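Local coordinates for sporozoite surface protein 2 (Plasmodium vivax, PDB 4HQO) that probably serves as an adhesive surface receptor for gliding motility of malaria sporozoites, through a metal-binding VWA domain and a thrombospondin-type domain, at residues D20-V25 with Q127-M132. The protein carries 4 engineered substitutions. Numbering follows the deposited sequence.
Sequences DLYLLV and QLVILM
Tyr22 and Asp20 grip the amide of Gln127 from two ends. The Tyr22 hydroxyl donates to Gln127 OE1 (OH to OE1 2.6 Å), approaching in the plane of the Gln127 carbonyl, while OE1 sits at the ring edge in the plane of the Tyr22 ring. Gln127 NE2 gives a nearly straight bond to Asp20 OD2 (3.0 Å), on its anti side and 28° out of the carboxylate plane, and also bonds to Ala125 O. A bend at chi2 (-59°) brings the amide in toward strand 20-25, alongside Asp20; glutamine suits the place, having both a donor and an acceptor to offer. The Asp20 carboxylate pairs further with Arg122, which should offset the cost of burying its charge.

Between the backbones, five hydrogen bonds form a regular parallel ladder, Tyr22 and Leu24 each using both N and O.

Beyond this polar end, apolar side chains pack on both faces, branched or long types suiting buried strands covered by helices. On one, Leu21 CD2 meets Ile130 CD1 (3.8 Å) and Leu23 CD1 lies 3.9 Å from Met132 SD; on the other, Leu24 CD1 touches Val129 CG1 at 3.7 Å.

These are the two central strands of the Rossmann-like VWA sheet, flanked by strands 58-65 and 156-161. Helix 105-117 packs over the Tyr22, Leu24 and Val129 face, and helix 33-49 over Leu23, Val25 and Met132.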
ATOM      1  N   ASP A  20       1.661   1.164   1.520  1.00 29.82           N
ATOM      2  CA  ASP A  20       1.222   0.599   2.795  1.00 24.97           C
ATOM      3  C   ASP A  20       2.332  -0.328   3.263  1.00 29.35           C
ATOM      4  O   ASP A  20       2.589  -1.352   2.632  1.00 28.31           O
ATOM      5  CB  ASP A  20      -0.065  -0.197   2.642  1.00 24.29           C
ATOM      6  CG  ASP A  20      -1.269   0.676   2.411  1.00 34.52           C
ATOM      7  OD1 ASP A  20      -1.266   1.844   2.862  1.00 28.38           O
ATOM      8  OD2 ASP A  20      -2.229   0.180   1.785  1.00 29.70           O
ATOM      9  N   LEU A  21       3.006   0.051   4.344  1.00 31.19           N
ATOM     10  CA  LEU A  21       4.205  -0.652   4.785  1.00 27.26           C
ATOM     11  C   LEU A  21       3.927  -1.374   6.097  1.00 27.85           C
ATOM     12  O   LEU A  21       3.665  -0.748   7.117  1.00 29.16           O
ATOM     13  CB  LEU A  21       5.354   0.341   4.945  1.00 27.89           C
ATOM     14  CG  LEU A  21       6.799  -0.177   4.989  1.00 33.54           C
ATOM     15  CD1 LEU A  21       7.757   0.976   4.700  1.00 31.56           C
ATOM     16  CD2 LEU A  21       7.129  -0.778   6.330  1.00 35.86           C
ATOM     17  N   TYR A  22       3.980  -2.697   6.049  1.00 25.95           N
ATOM     18  CA  TYR A  22       3.641  -3.533   7.188  1.00 26.54           C
ATOM     19  C   TYR A  22       4.944  -3.988   7.822  1.00 28.76           C
ATOM     20  O   TYR A  22       5.660  -4.806   7.260  1.00 29.03           O
ATOM     21  CB  TYR A  22       2.812  -4.740   6.725  1.00 25.15           C
ATOM     22  CG  TYR A  22       1.575  -4.365   5.929  1.00 31.81           C
ATOM     23  CD1 TYR A  22       1.628  -4.235   4.545  1.00 25.95           C
ATOM     24  CD2 TYR A  22       0.353  -4.147   6.562  1.00 22.39           C
ATOM     25  CE1 TYR A  22       0.497  -3.896   3.814  1.00 27.48           C
ATOM     26  CE2 TYR A  22      -0.781  -3.805   5.839  1.00 23.44           C
ATOM     27  CZ  TYR A  22      -0.703  -3.681   4.463  1.00 25.13           C
ATOM     28  OH  TYR A  22      -1.824  -3.331   3.736  1.00 29.80           O
ATOM     29  N   LEU A  23       5.270  -3.417   8.974  1.00 24.94           N
ATOM     30  CA  LEU A  23       6.517  -3.732   9.656  1.00 26.92           C
ATOM     31  C   LEU A  23       6.245  -4.781  10.727  1.00 31.26           C
ATOM     32  O   LEU A  23       5.572  -4.500  11.726  1.00 28.53           O
ATOM     33  CB  LEU A  23       7.112  -2.465  10.273  1.00 24.55           C
ATOM     34  CG  LEU A  23       8.450  -2.533  11.008  1.00 32.60           C
ATOM     35  CD1 LEU A  23       9.489  -3.285  10.197  1.00 26.97           C
ATOM     36  CD2 LEU A  23       8.938  -1.117  11.311  1.00 29.61           C
ATOM     37  N   LEU A  24       6.752  -5.991  10.502  1.00 23.92           N
ATOM     38  CA  LEU A  24       6.489  -7.128  11.394  1.00 24.81           C
ATOM     39  C   LEU A  24       7.766  -7.421  12.174  1.00 26.06           C
ATOM     40  O   LEU A  24       8.790  -7.795  11.591  1.00 29.05           O
ATOM     41  CB  LEU A  24       6.075  -8.359  10.595  1.00 20.73           C
ATOM     42  CG  LEU A  24       4.993  -8.186   9.518  1.00 33.22           C
ATOM     43  CD1 LEU A  24       4.654  -9.540   8.847  1.00 20.91           C
ATOM     44  CD2 LEU A  24       3.745  -7.553  10.107  1.00 22.64           C
ATOM     45  N   VAL A  25       7.711  -7.220  13.485  1.00 22.61           N
ATOM     46  CA  VAL A  25       8.918  -7.272  14.308  1.00 21.24           C
ATOM     47  C   VAL A  25       8.909  -8.498  15.224  1.00 24.30           C
ATOM     48  O   VAL A  25       7.980  -8.700  16.010  1.00 26.08           O
ATOM     49  CB  VAL A  25       9.099  -5.977  15.145  1.00 30.18           C
ATOM     50  CG1 VAL A  25      10.383  -6.044  15.960  1.00 24.66           C
ATOM     51  CG2 VAL A  25       9.108  -4.743  14.234  1.00 23.44           C
ATOM     52  N   GLN A 127       2.031  -2.511  -1.688  1.00 37.75           N
ATOM     53  CA  GLN A 127       1.920  -3.290  -0.462  1.00 34.92           C
ATOM     54  C   GLN A 127       3.302  -3.848  -0.127  1.00 35.40           C
ATOM     55  O   GLN A 127       3.813  -4.705  -0.844  1.00 31.34           O
ATOM     56  CB  GLN A 127       0.904  -4.424  -0.650  1.00 30.73           C
ATOM     57  CG  GLN A 127      -0.506  -3.950  -0.996  1.00 32.14           C
ATOM     58  CD  GLN A 127      -1.076  -3.029   0.080  1.00 40.75           C
ATOM     59  OE1 GLN A 127      -1.132  -3.389   1.253  1.00 34.85           O
ATOM     60  NE2 GLN A 127      -1.486  -1.830  -0.318  1.00 31.44           N
ATOM     61  N   LEU A 128       3.919  -3.353   0.944  1.00 26.57           N
ATOM     62  CA  LEU A 128       5.285  -3.756   1.263  1.00 29.90           C
ATOM     63  C   LEU A 128       5.378  -4.305   2.679  1.00 33.43           C
ATOM     64  O   LEU A 128       5.082  -3.606   3.649  1.00 35.28           O
ATOM     65  CB  LEU A 128       6.267  -2.590   1.095  1.00 27.29           C
ATOM     66  CG  LEU A 128       7.681  -2.841   1.643  1.00 35.16           C
ATOM     67  CD1 LEU A 128       8.422  -3.987   0.909  1.00 31.23           C
ATOM     68  CD2 LEU A 128       8.506  -1.567   1.621  1.00 29.48           C
ATOM     69  N   VAL A 129       5.784  -5.563   2.802  1.00 35.11           N
ATOM     70  CA  VAL A 129       6.006  -6.135   4.124  1.00 30.25           C
ATOM     71  C   VAL A 129       7.486  -6.136   4.446  1.00 26.36           C
ATOM     72  O   VAL A 129       8.300  -6.636   3.667  1.00 29.68           O
ATOM     73  CB  VAL A 129       5.490  -7.576   4.243  1.00 23.68           C
ATOM     74  CG1 VAL A 129       5.838  -8.134   5.623  1.00 26.62           C
ATOM     75  CG2 VAL A 129       3.983  -7.631   4.010  1.00 26.30           C
ATOM     76  N   ILE A 130       7.843  -5.570   5.591  1.00 25.60           N
ATOM     77  CA  ILE A 130       9.204  -5.725   6.079  1.00 25.39           C
ATOM     78  C   ILE A 130       9.173  -6.673   7.271  1.00 35.58           C
ATOM     79  O   ILE A 130       8.567  -6.375   8.297  1.00 26.55           O
ATOM     80  CB  ILE A 130       9.830  -4.374   6.463  1.00 30.63           C
ATOM     81  CG1 ILE A 130       9.921  -3.471   5.230  1.00 31.41           C
ATOM     82  CG2 ILE A 130      11.209  -4.577   7.072  1.00 30.82           C
ATOM     83  CD1 ILE A 130      10.587  -2.140   5.513  1.00 33.87           C
ATOM     84  N   LEU A 131       9.801  -7.834   7.110  1.00 28.12           N
ATOM     85  CA  LEU A 131       9.802  -8.860   8.147  1.00 30.09           C
ATOM     86  C   LEU A 131      11.160  -8.892   8.845  1.00 32.15           C
ATOM     87  O   LEU A 131      12.167  -9.251   8.232  1.00 30.89           O
ATOM     88  CB  LEU A 131       9.473 -10.229   7.533  1.00 22.94           C
ATOM     89  CG  LEU A 131       9.513 -11.447   8.461  1.00 34.81           C
ATOM     90  CD1 LEU A 131       8.418 -11.375   9.526  1.00 23.22           C
ATOM     91  CD2 LEU A 131       9.398 -12.736   7.630  1.00 28.65           C
ATOM     92  N   MET A 132      11.191  -8.501  10.119  1.00 27.86           N
ATOM     93  CA  MET A 132      12.435  -8.503  10.886  1.00 34.51           C
ATOM     94  C   MET A 132      12.458  -9.707  11.809  1.00 33.08           C
ATOM     95  O   MET A 132      11.664  -9.773  12.745  1.00 26.69           O
ATOM     96  CB  MET A 132      12.562  -7.229  11.728  1.00 31.46           C
ATOM     97  CG  MET A 132      12.760  -5.973  10.929  1.00 51.08           C
ATOM     98  SD  MET A 132      12.763  -4.500  11.967  1.00 47.26           S
ATOM     99  CE  MET A 132      13.990  -4.926  13.162  1.00 25.51           C
TER